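Local coordinates for protein GDP-perosamine synthase (Caulobacter crescentus, PDB 3BN1) that transfers the amino group of L-glutamate to GDP-4-keto-6-deoxy-D-mannose, using pyridoxal 5'-phosphate, to make GDP-perosamine for the O-antigen of the outer membrane, at residues P7-V11 against D310-S316; L68-A72 against K208-R213; I89-N93 against M326-A330. One frame throughout, in Å; residues are numbered along the deposited sequence.

Interaction 1 (P7-V11 against D310-S316); sequences PRISV and DALGIES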
ATOM      1  N   PRO A   7      14.964 -15.067  28.123  1.00 31.13           N
ATOM      2  CA  PRO A   7      14.571 -14.652  26.816  1.00 28.44           C
ATOM      3  C   PRO A   7      14.825 -13.130  26.773  1.00 22.98           C
ATOM      4  O   PRO A   7      14.856 -12.391  27.770  1.00 24.96           O
ATOM      5  CB  PRO A   7      13.067 -14.925  26.826  1.00 27.37           C
ATOM      6  CG  PRO A   7      12.689 -14.547  28.222  1.00 99.89           C
ATOM      7  CD  PRO A   7      13.840 -15.052  29.072  1.00 38.30           C
ATOM      8  N   ARG A   8      14.953 -12.666  25.549  1.00 13.19           N
ATOM      9  CA  ARG A   8      15.088 -11.261  25.236  1.00 15.18           C
ATOM     10  C   ARG A   8      13.763 -10.577  25.499  1.00 66.79           C
ATOM     11  O   ARG A   8      12.660 -11.097  25.331  1.00 20.76           O
ATOM     12  CB  ARG A   8      15.373 -11.113  23.738  1.00 19.76           C
ATOM     13  CG  ARG A   8      16.799 -10.681  23.451  1.00 79.27           C
ATOM     14  CD  ARG A   8      16.914 -10.372  21.984  1.00 99.89           C
ATOM     15  NE  ARG A   8      16.803  -8.947  21.692  1.00 71.61           N
ATOM     16  CZ  ARG A   8      17.682  -8.033  22.091  1.00 65.15           C
ATOM     17  NH1 ARG A   8      18.730  -8.393  22.840  1.00 29.10           N
ATOM     18  NH2 ARG A   8      17.509  -6.762  21.715  1.00 28.12           N
ATOM     19  N   ILE A   9      13.901  -9.334  25.881  1.00 14.11           N
ATOM     20  CA  ILE A   9      12.722  -8.535  26.103  1.00 14.31           C
ATOM     21  C   ILE A   9      12.690  -7.616  24.850  1.00 25.86           C
ATOM     22  O   ILE A   9      13.668  -6.915  24.534  1.00 15.18           O
ATOM     23  CB  ILE A   9      12.924  -7.798  27.466  1.00 17.16           C
ATOM     24  CG1 ILE A   9      12.470  -8.703  28.627  1.00 12.02           C
ATOM     25  CG2 ILE A   9      12.198  -6.454  27.465  1.00 19.06           C
ATOM     26  CD1 ILE A   9      13.169  -8.336  29.954  1.00 21.94           C
ATOM     27  N   SER A  10      11.580  -7.650  24.107  1.00 23.10           N
ATOM     28  CA  SER A  10      11.432  -6.797  22.920  1.00 19.78           C
ATOM     29  C   SER A  10      10.669  -5.519  23.250  1.00  9.18           C
ATOM     30  O   SER A  10       9.840  -5.520  24.155  1.00 11.54           O
ATOM     31  CB  SER A  10      10.761  -7.529  21.759  1.00 18.24           C
ATOM     32  OG  SER A  10      10.290  -8.803  22.121  1.00 35.96           O
ATOM     33  N   VAL A  11      10.981  -4.404  22.587  1.00 20.05           N
ATOM     34  CA  VAL A  11      10.273  -3.137  22.891  1.00 27.81           C
ATOM     35  C   VAL A  11       8.753  -3.209  22.696  1.00 28.51           C
ATOM     36  O   VAL A  11       8.004  -2.547  23.417  1.00 24.47           O
ATOM     37  CB  VAL A  11      10.798  -1.865  22.132  1.00 17.17           C
ATOM     38  CG1 VAL A  11      12.038  -1.273  22.769  1.00 19.88           C
ATOM     39  CG2 VAL A  11      10.899  -2.051  20.646  1.00 24.26           C
ATOM     40  N   ASP A 310      21.011  -3.778  24.931  1.00 22.95           N
ATOM     41  CA  ASP A 310      20.964  -4.877  23.949  1.00 15.00           C
ATOM     42  C   ASP A 310      21.774  -6.107  24.396  1.00 24.60           C
ATOM     43  O   ASP A 310      21.307  -7.249  24.332  1.00 11.06           O
ATOM     44  CB  ASP A 310      21.604  -4.363  22.637  1.00 12.15           C
ATOM     45  CG  ASP A 310      21.333  -5.305  21.446  1.00 28.49           C
ATOM     46  OD1 ASP A 310      20.375  -6.114  21.512  1.00 20.68           O
ATOM     47  OD2 ASP A 310      22.097  -5.265  20.452  1.00 31.32           O
ATOM     48  N   ALA A 311      23.021  -5.845  24.781  1.00 12.85           N
ATOM     49  CA  ALA A 311      23.974  -6.879  25.212  1.00 18.05           C
ATOM     50  C   ALA A 311      23.367  -7.580  26.430  1.00 30.45           C
ATOM     51  O   ALA A 311      23.606  -8.748  26.668  1.00 15.63           O
ATOM     52  CB  ALA A 311      25.333  -6.233  25.600  1.00 10.84           C
ATOM     53  N   LEU A 312      22.551  -6.857  27.192  1.00 13.75           N
ATOM     54  CA  LEU A 312      21.873  -7.416  28.356  1.00 16.18           C
ATOM     55  C   LEU A 312      20.566  -8.048  27.929  1.00 40.18           C
ATOM     56  O   LEU A 312      19.807  -8.445  28.793  1.00 24.33           O
ATOM     57  CB  LEU A 312      21.663  -6.390  29.483  1.00  7.60           C
ATOM     58  CG  LEU A 312      22.965  -6.039  30.245  1.00 15.62           C
ATOM     59  CD1 LEU A 312      23.036  -4.640  30.884  1.00 25.03           C
ATOM     60  CD2 LEU A 312      23.367  -7.179  31.237  1.00 20.78           C
ATOM     61  N   GLY A 313      20.314  -8.160  26.621  1.00 14.85           N
ATOM     62  CA  GLY A 313      19.080  -8.794  26.141  1.00 14.07           C
ATOM     63  C   GLY A 313      17.787  -8.002  26.203  1.00 11.15           C
ATOM     64  O   GLY A 313      16.674  -8.581  26.208  1.00 17.72           O
ATOM     65  N   ILE A 314      17.949  -6.683  26.189  1.00 17.56           N
ATOM     66  CA  ILE A 314      16.842  -5.741  26.265  1.00  6.48           C
ATOM     67  C   ILE A 314      16.804  -4.779  25.100  1.00  9.65           C
ATOM     68  O   ILE A 314      17.735  -3.980  24.866  1.00 16.53           O
ATOM     69  CB  ILE A 314      16.852  -4.951  27.570  1.00 26.47           C
ATOM     70  CG1 ILE A 314      16.382  -5.866  28.692  1.00 38.18           C
ATOM     71  CG2 ILE A 314      15.909  -3.756  27.522  1.00 14.47           C
ATOM     72  CD1 ILE A 314      17.232  -5.708  29.854  1.00 17.98           C
ATOM     73  N   GLU A 315      15.680  -4.831  24.398  1.00 18.73           N
ATOM     74  CA  GLU A 315      15.458  -3.912  23.279  1.00 12.73           C
ATOM     75  C   GLU A 315      14.994  -2.522  23.738  1.00 25.98           C
ATOM     76  O   GLU A 315      14.170  -2.393  24.632  1.00 22.98           O
ATOM     77  CB  GLU A 315      14.391  -4.475  22.353  1.00 11.44           C
ATOM     78  CG  GLU A 315      14.346  -3.664  21.063  1.00 13.35           C
ATOM     79  CD  GLU A 315      13.477  -4.247  19.989  1.00 99.89           C
ATOM     80  OE1 GLU A 315      12.622  -5.100  20.326  1.00 22.86           O
ATOM     81  OE2 GLU A 315      13.670  -3.816  18.825  1.00 37.64           O
ATOM     82  N   SER A 316      15.512  -1.474  23.112  1.00 22.35           N
ATOM     83  CA  SER A 316      15.080  -0.098  23.397  1.00  4.04           C
ATOM     84  C   SER A 316      15.305   0.617  22.068  1.00 17.90           C
ATOM     85  O   SER A 316      15.839   0.020  21.130  1.00 22.27           O
ATOM     86  CB  SER A 316      15.895   0.542  24.555  1.00  9.41           C
ATOM     87  OG  SER A 316      17.284   0.625  24.315  1.00 16.06           O
TER
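E315 holds CG anti to its backbone nitrogen (chi1 -169°) and runs extended beyond it to V11, while R8, bent at chi3, swings its guanidinium over to D310. The carboxylate of E315 ends beside the backbone nitrogen of V11: V11 N donates to E315 OE1 at 2.9 Å, meeting it from above the carboxylate plane. V11 CG2 packs on E315 CD, the two side chains crossing at about a right angle. Between these ends the backbones bridge once, at I9 and I314. I9 N gives a nearly straight bond to G313 O, and E315 N returns one to I9 O, each 2.9 Å long. At the far end, R8 NH1 bonds D310 O at 3.2 Å, on a lone pair and in the guanidinium plane. The salt bridge from R8 NH2 to D310 OD1 is short, 2.9 Å, but bent and weak as a hydrogen bond; the guanidinium and carboxylate planes stand 85° apart. D310 O also accepts from G313 N, so R8 NH1 shares the carbonyl that G313 N uses in ending the helix. I9 and I314 both touch P351 and helix 358-371. The arrangement is a Schellman motif ending helix 302-311, G313 at its C-prime position, with an isolated beta bridge to the N-terminal arm.

Interaction 2 (L68-A72 against K208-R213); sequences LALVA and KMRLLR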
ATOM      1  N   LEU A  68      -3.179   9.587   1.569  1.00  8.11           N
ATOM      2  CA  LEU A  68      -4.534   9.635   1.108  1.00 10.13           C
ATOM      3  C   LEU A  68      -5.304  10.820   1.719  1.00 11.13           C
ATOM      4  O   LEU A  68      -5.993  11.573   1.022  1.00  7.39           O
ATOM      5  CB  LEU A  68      -5.239   8.320   1.465  1.00  4.86           C
ATOM      6  CG  LEU A  68      -6.714   8.223   1.059  1.00 20.01           C
ATOM      7  CD1 LEU A  68      -6.831   8.351  -0.488  1.00 11.83           C
ATOM      8  CD2 LEU A  68      -7.197   6.864   1.507  1.00  8.72           C
ATOM      9  N   ALA A  69      -5.252  10.980   3.041  1.00 12.69           N
ATOM     10  CA  ALA A  69      -6.042  12.067   3.649  1.00  9.89           C
ATOM     11  C   ALA A  69      -5.609  13.462   3.134  1.00  9.15           C
ATOM     12  O   ALA A  69      -6.425  14.378   2.905  1.00  7.31           O
ATOM     13  CB  ALA A  69      -5.875  11.973   5.181  1.00 12.96           C
ATOM     14  N   LEU A  70      -4.299  13.669   2.965  1.00 14.39           N
ATOM     15  CA  LEU A  70      -3.834  14.988   2.508  1.00  6.91           C
ATOM     16  C   LEU A  70      -4.363  15.243   1.097  1.00 10.22           C
ATOM     17  O   LEU A  70      -4.813  16.332   0.738  1.00 12.10           O
ATOM     18  CB  LEU A  70      -2.325  14.988   2.408  1.00 14.13           C
ATOM     19  CG  LEU A  70      -1.694  14.978   3.793  1.00 10.29           C
ATOM     20  CD1 LEU A  70      -0.187  14.682   3.760  1.00  7.71           C
ATOM     21  CD2 LEU A  70      -2.027  16.242   4.656  1.00 15.44           C
ATOM     22  N   VAL A  71      -4.233  14.223   0.258  1.00 11.11           N
ATOM     23  CA  VAL A  71      -4.679  14.415  -1.120  1.00  5.37           C
ATOM     24  C   VAL A  71      -6.183  14.739  -1.103  1.00 11.52           C
ATOM     25  O   VAL A  71      -6.618  15.720  -1.727  1.00 18.68           O
ATOM     26  CB  VAL A  71      -4.354  13.211  -1.996  1.00  4.30           C
ATOM     27  CG1 VAL A  71      -5.014  13.399  -3.381  1.00  6.78           C
ATOM     28  CG2 VAL A  71      -2.785  13.052  -2.173  1.00  7.88           C
ATOM     29  N   ALA A  72      -6.965  13.980  -0.330  1.00 11.76           N
ATOM     30  CA  ALA A  72      -8.419  14.215  -0.170  1.00  9.64           C
ATOM     31  C   ALA A  72      -8.735  15.622   0.310  1.00  5.83           C
ATOM     32  O   ALA A  72      -9.632  16.265  -0.209  1.00 12.85           O
ATOM     33  CB  ALA A  72      -9.022  13.235   0.809  1.00  8.99           C
ATOM     34  N   LYS A 208     -14.477  11.307  -0.864  1.00  5.17           N
ATOM     35  CA  LYS A 208     -13.341  11.567  -1.743  1.00 11.21           C
ATOM     36  C   LYS A 208     -12.202  10.598  -1.383  1.00 17.10           C
ATOM     37  O   LYS A 208     -11.465  10.142  -2.244  1.00 12.99           O
ATOM     38  CB  LYS A 208     -12.852  12.988  -1.471  1.00  6.81           C
ATOM     39  CG  LYS A 208     -12.840  13.936  -2.643  1.00 39.55           C
ATOM     40  CD  LYS A 208     -13.233  15.372  -2.192  1.00 99.89           C
ATOM     41  CE  LYS A 208     -13.104  15.615  -0.669  1.00 99.89           C
ATOM     42  NZ  LYS A 208     -13.519  16.968  -0.137  1.00 37.26           N
ATOM     43  N   MET A 209     -12.043  10.339  -0.087  1.00  8.93           N
ATOM     44  CA  MET A 209     -11.044   9.432   0.445  1.00 22.59           C
ATOM     45  C   MET A 209     -11.378   8.032  -0.059  1.00 18.45           C
ATOM     46  O   MET A 209     -10.462   7.330  -0.513  1.00 10.62           O
ATOM     47  CB  MET A 209     -11.038   9.482   1.973  1.00 17.70           C
ATOM     48  CG  MET A 209     -10.314  10.701   2.586  1.00 10.51           C
ATOM     49  SD  MET A 209     -10.733  10.851   4.364  1.00 16.22           S
ATOM     50  CE  MET A 209      -9.809  12.351   4.883  1.00  5.37           C
ATOM     51  N   ARG A 210     -12.656   7.616  -0.016  1.00 12.02           N
ATOM     52  CA  ARG A 210     -12.945   6.288  -0.540  1.00 13.54           C
ATOM     53  C   ARG A 210     -12.726   6.243  -2.067  1.00 11.93           C
ATOM     54  O   ARG A 210     -12.240   5.235  -2.609  1.00 12.25           O
ATOM     55  CB  ARG A 210     -14.339   5.780  -0.144  1.00 18.02           C
ATOM     56  CG  ARG A 210     -14.779   6.199   1.253  1.00 18.77           C
ATOM     57  CD  ARG A 210     -15.729   5.155   1.878  1.00 20.10           C
ATOM     58  NE  ARG A 210     -15.991   5.334   3.320  1.00 24.23           N
ATOM     59  CZ  ARG A 210     -15.452   4.582   4.283  1.00 57.57           C
ATOM     60  NH1 ARG A 210     -15.762   4.856   5.537  1.00 31.52           N
ATOM     61  NH2 ARG A 210     -14.649   3.538   4.018  1.00 14.25           N
ATOM     62  N   LEU A 211     -13.035   7.354  -2.738  1.00 11.06           N
ATOM     63  CA  LEU A 211     -12.811   7.456  -4.182  1.00 15.25           C
ATOM     64  C   LEU A 211     -11.328   7.204  -4.544  1.00 12.18           C
ATOM     65  O   LEU A 211     -10.996   6.374  -5.420  1.00 10.91           O
ATOM     66  CB  LEU A 211     -13.221   8.845  -4.682  1.00  6.79           C
ATOM     67  CG  LEU A 211     -13.098   8.916  -6.226  1.00  8.65           C
ATOM     68  CD1 LEU A 211     -13.945   7.919  -7.004  1.00  6.52           C
ATOM     69  CD2 LEU A 211     -13.469  10.334  -6.606  1.00 14.41           C
ATOM     70  N   LEU A 212     -10.448   7.946  -3.883  1.00  8.68           N
ATOM     71  CA  LEU A 212      -8.978   7.810  -4.131  1.00  2.35           C
ATOM     72  C   LEU A 212      -8.395   6.484  -3.701  1.00  8.14           C
ATOM     73  O   LEU A 212      -7.529   5.926  -4.359  1.00  7.30           O
ATOM     74  CB  LEU A 212      -8.225   8.891  -3.369  1.00  3.05           C
ATOM     75  CG  LEU A 212      -8.469  10.320  -3.888  1.00 12.23           C
ATOM     76  CD1 LEU A 212      -8.113  11.353  -2.790  1.00 15.67           C
ATOM     77  CD2 LEU A 212      -7.604  10.578  -5.184  1.00  7.97           C
ATOM     78  N   ARG A 213      -8.880   5.983  -2.586  1.00  5.05           N
ATOM     79  CA  ARG A 213      -8.401   4.705  -2.045  1.00  2.14           C
ATOM     80  C   ARG A 213      -8.592   3.591  -3.055  1.00 18.89           C
ATOM     81  O   ARG A 213      -7.742   2.714  -3.188  1.00  8.83           O
ATOM     82  CB  ARG A 213      -9.177   4.356  -0.775  1.00  4.55           C
ATOM     83  CG  ARG A 213      -8.651   3.042  -0.144  1.00 18.51           C
ATOM     84  CD  ARG A 213      -9.434   2.648   1.089  1.00 12.45           C
ATOM     85  NE  ARG A 213     -10.831   2.380   0.763  1.00 10.95           N
ATOM     86  CZ  ARG A 213     -11.762   1.996   1.649  1.00 24.94           C
ATOM     87  NH1 ARG A 213     -11.510   1.766   2.957  1.00  7.53           N
ATOM     88  NH2 ARG A 213     -13.003   1.841   1.213  1.00 13.98           N
TER
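Apolar contacts carry nearly all of this interface, and L68 and L212 meet at its tightest point. With CG of L68 anti to the backbone nitrogen (chi1 179°) and chi2 near 61°, its CD1 lies against L212 CB at 3.2 Å, closer than usual van der Waals contact; CD2 of the same leucine lies against R213 CB. L212 answers with its own CD1, which reaches V71 CG1 at 3.8 Å and lies by the backbone of A72. A second tight spot is A72 CB on M209 CG, 3.4 Å apart. Extended beyond CG, the methionine then runs on until its CE methyl touches A69 CB at 4.0 Å. The CE methylene of K208 lies 3.6 Å from A72 O, a van der Waals approach to a carbonyl. No hydrogen bond joins the two segments. R213 contributes its CB here, while its guanidinium turns to E44 in a salt bridge. Beneath, L68, A69 and M209 all rest on I198 of strand 196-200. The axes of segments 68-72 and 208-213 approach to 9.2 Å at 121°, small alanines facing larger side chains; helices 62-72 and 203-213 are thus layered on the mixed seven-stranded sheet of an aspartate aminotransferase fold.

Interaction 3 (I89-N93 against M326-A330); sequences IASAN and MPPYA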
ATOM      1  N   ILE A  89       9.218   9.776  10.127  1.00 11.30           N
ATOM      2  CA  ILE A  89       9.388  10.478   8.898  1.00  6.06           C
ATOM      3  C   ILE A  89       8.232  10.434   7.937  1.00  7.82           C
ATOM      4  O   ILE A  89       8.134  11.320   7.065  1.00 13.89           O
ATOM      5  CB  ILE A  89      10.576   9.953   8.142  1.00  5.27           C
ATOM      6  CG1 ILE A  89      11.062  10.989   7.117  1.00  8.62           C
ATOM      7  CG2 ILE A  89      10.226   8.561   7.612  1.00  4.57           C
ATOM      8  CD1 ILE A  89      12.466  10.650   6.549  1.00  7.17           C
ATOM      9  N   ALA A  90       7.368   9.421   8.108  1.00  5.98           N
ATOM     10  CA  ALA A  90       6.187   9.295   7.273  1.00  7.41           C
ATOM     11  C   ALA A  90       5.343  10.556   7.398  1.00  4.30           C
ATOM     12  O   ALA A  90       4.691  10.926   6.403  1.00  8.35           O
ATOM     13  CB  ALA A  90       5.367   8.019   7.618  1.00  8.35           C
ATOM     14  N   SER A  91       5.420  11.267   8.533  1.00  3.88           N
ATOM     15  CA  SER A  91       4.596  12.462   8.692  1.00 22.89           C
ATOM     16  C   SER A  91       4.941  13.490   7.627  1.00 15.26           C
ATOM     17  O   SER A  91       4.078  14.219   7.096  1.00  8.84           O
ATOM     18  CB  SER A  91       4.874  13.142  10.048  1.00 12.80           C
ATOM     19  OG  SER A  91       4.677  12.209  11.083  1.00 14.72           O
ATOM     20  N   ALA A  92       6.242  13.674   7.460  1.00  7.07           N
ATOM     21  CA  ALA A  92       6.729  14.683   6.506  1.00  1.11           C
ATOM     22  C   ALA A  92       6.658  14.116   5.124  1.00  7.26           C
ATOM     23  O   ALA A  92       6.355  14.864   4.195  1.00  5.09           O
ATOM     24  CB  ALA A  92       8.200  15.060   6.844  1.00 13.26           C
ATOM     25  N   ASN A  93       7.001  12.836   4.956  1.00  9.56           N
ATOM     26  CA  ASN A  93       7.021  12.260   3.599  1.00  9.97           C
ATOM     27  C   ASN A  93       5.688  12.360   2.934  1.00  1.00           C
ATOM     28  O   ASN A  93       5.554  12.631   1.733  1.00  5.99           O
ATOM     29  CB  ASN A  93       7.462  10.766   3.544  1.00  2.36           C
ATOM     30  CG  ASN A  93       8.964  10.604   3.848  1.00  8.39           C
ATOM     31  OD1 ASN A  93       9.743  11.568   3.765  1.00  7.70           O
ATOM     32  ND2 ASN A  93       9.379   9.371   4.158  1.00  9.28           N
ATOM     33  N   MET A 326      18.175  14.871   9.221  1.00 16.16           N
ATOM     34  CA  MET A 326      18.459  13.773   8.317  1.00  7.40           C
ATOM     35  C   MET A 326      18.485  14.287   6.884  1.00 22.51           C
ATOM     36  O   MET A 326      17.854  15.290   6.626  1.00 18.05           O
ATOM     37  CB  MET A 326      17.491  12.613   8.524  1.00 13.35           C
ATOM     38  CG  MET A 326      17.700  11.944   9.861  1.00 14.17           C
ATOM     39  SD  MET A 326      16.657  10.551  10.048  1.00 12.30           S
ATOM     40  CE  MET A 326      15.034  11.274  10.106  1.00 13.78           C
ATOM     41  N   PRO A 327      19.169  13.601   5.955  1.00 14.71           N
ATOM     42  CA  PRO A 327      19.311  14.106   4.594  1.00  9.93           C
ATOM     43  C   PRO A 327      18.068  14.612   3.881  1.00 15.81           C
ATOM     44  O   PRO A 327      18.069  15.671   3.256  1.00 15.44           O
ATOM     45  CB  PRO A 327      19.910  12.918   3.851  1.00  6.46           C
ATOM     46  CG  PRO A 327      20.744  12.228   4.916  1.00 10.80           C
ATOM     47  CD  PRO A 327      20.021  12.423   6.200  1.00 13.13           C
ATOM     48  N   PRO A 328      16.983  13.863   3.945  1.00 11.55           N
ATOM     49  CA  PRO A 328      15.851  14.341   3.175  1.00  9.00           C
ATOM     50  C   PRO A 328      15.305  15.708   3.588  1.00 19.30           C
ATOM     51  O   PRO A 328      14.754  16.403   2.746  1.00 12.33           O
ATOM     52  CB  PRO A 328      14.825  13.208   3.251  1.00  6.65           C
ATOM     53  CG  PRO A 328      15.443  12.162   3.909  1.00  9.48           C
ATOM     54  CD  PRO A 328      16.745  12.528   4.525  1.00 10.77           C
ATOM     55  N   TYR A 329      15.429  16.112   4.850  1.00  7.24           N
ATOM     56  CA  TYR A 329      14.796  17.353   5.295  1.00 11.54           C
ATOM     57  C   TYR A 329      15.742  18.352   5.919  1.00 14.13           C
ATOM     58  O   TYR A 329      15.335  19.330   6.549  1.00  8.80           O
ATOM     59  CB  TYR A 329      13.683  17.007   6.302  1.00 14.86           C
ATOM     60  CG  TYR A 329      12.581  16.266   5.550  1.00 11.02           C
ATOM     61  CD1 TYR A 329      11.898  16.883   4.487  1.00  7.48           C
ATOM     62  CD2 TYR A 329      12.289  14.929   5.838  1.00  3.67           C
ATOM     63  CE1 TYR A 329      10.981  16.130   3.706  1.00  9.25           C
ATOM     64  CE2 TYR A 329      11.375  14.199   5.082  1.00 16.21           C
ATOM     65  CZ  TYR A 329      10.731  14.806   4.008  1.00 16.02           C
ATOM     66  OH  TYR A 329       9.813  14.145   3.238  1.00  7.45           O
ATOM     67  N   ALA A 330      17.021  18.105   5.712  1.00 10.66           N
ATOM     68  CA  ALA A 330      18.038  18.953   6.295  1.00  9.72           C
ATOM     69  C   ALA A 330      17.873  20.373   5.758  1.00  5.46           C
ATOM     70  O   ALA A 330      18.216  21.359   6.408  1.00 11.62           O
ATOM     71  CB  ALA A 330      19.390  18.400   5.926  1.00  6.61           C
TER
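Y329 meets three residues of 89-93 with its ring and hydroxyl, and has the most surface buried of any residue here. Its hydroxyl donates to N93 OD1 at 2.6 Å, a short bond that arrives in the carbonyl plane of the amide, on a lone pair, with a C=O...O angle of 142°. N93 OD1 lies at the ring's edge, in its plane, while the amide plane is turned 40° from that of the ring. T96 OG1 is a second hydrogen-bond partner of the same hydroxyl, so the phenol end is tied to helix 90-98 at two points.

The second large share belongs to I89. With CG1 anti to the backbone nitrogen (chi1 -160°), the branch points at the edge of the tyrosine ring, where I89 CG1 lies 3.8 Å from Y329 CE2. From there CD1 reaches on to both P328 CG (4.3 Å) and M326 CE (4.4 Å), both loose contacts.

A92 takes the third share, by a CH-pi contact: its CB sits over one face of the tyrosine, 4.0 Å from the ring centroid and nearest to CE2. P328 CB covers the opposite face, offset toward the rim, so the ring is sandwiched between a helix methyl and the proline just before it.

Around this pair, I89 and Y329 both touch M323, and F225 of the second subunit packs on I89 and P328. V228 of that subunit lies on N93, which places the contact at the dimer interface. The side chain of I89 is also about 8 Å from the bound 2-oxoglutaric acid. The loop after strand 317-318, on its way to helix 338-346, is thereby laid against the start of helix 90-98, the helix between strands 80-84 and 101-105.

Overall arrangement
From the N terminus, residues 7-11 come first and find their partner only at 310-316, so interaction 1 closes a loop of 298 residues and ties the leading arm to the end of helix 302-311. Interaction 2 lies wholly within that loop: helix 62-72 waits for helix 203-213, joining two helices packed on the large sheet. Residues 89-93 fall inside the span of interaction 2, but their partner 326-330 lies beyond 316, so interaction 3 crosses both others, closes a loop of 232 residues and ties helix 90-98 to the loop before helix 338-346. Interactions 1 and 2 lie on opposite sides of the chain's centre, their own centres 40 Å apart; interactions 2 and 3 approach to about 5 Å between nearest atoms without touching.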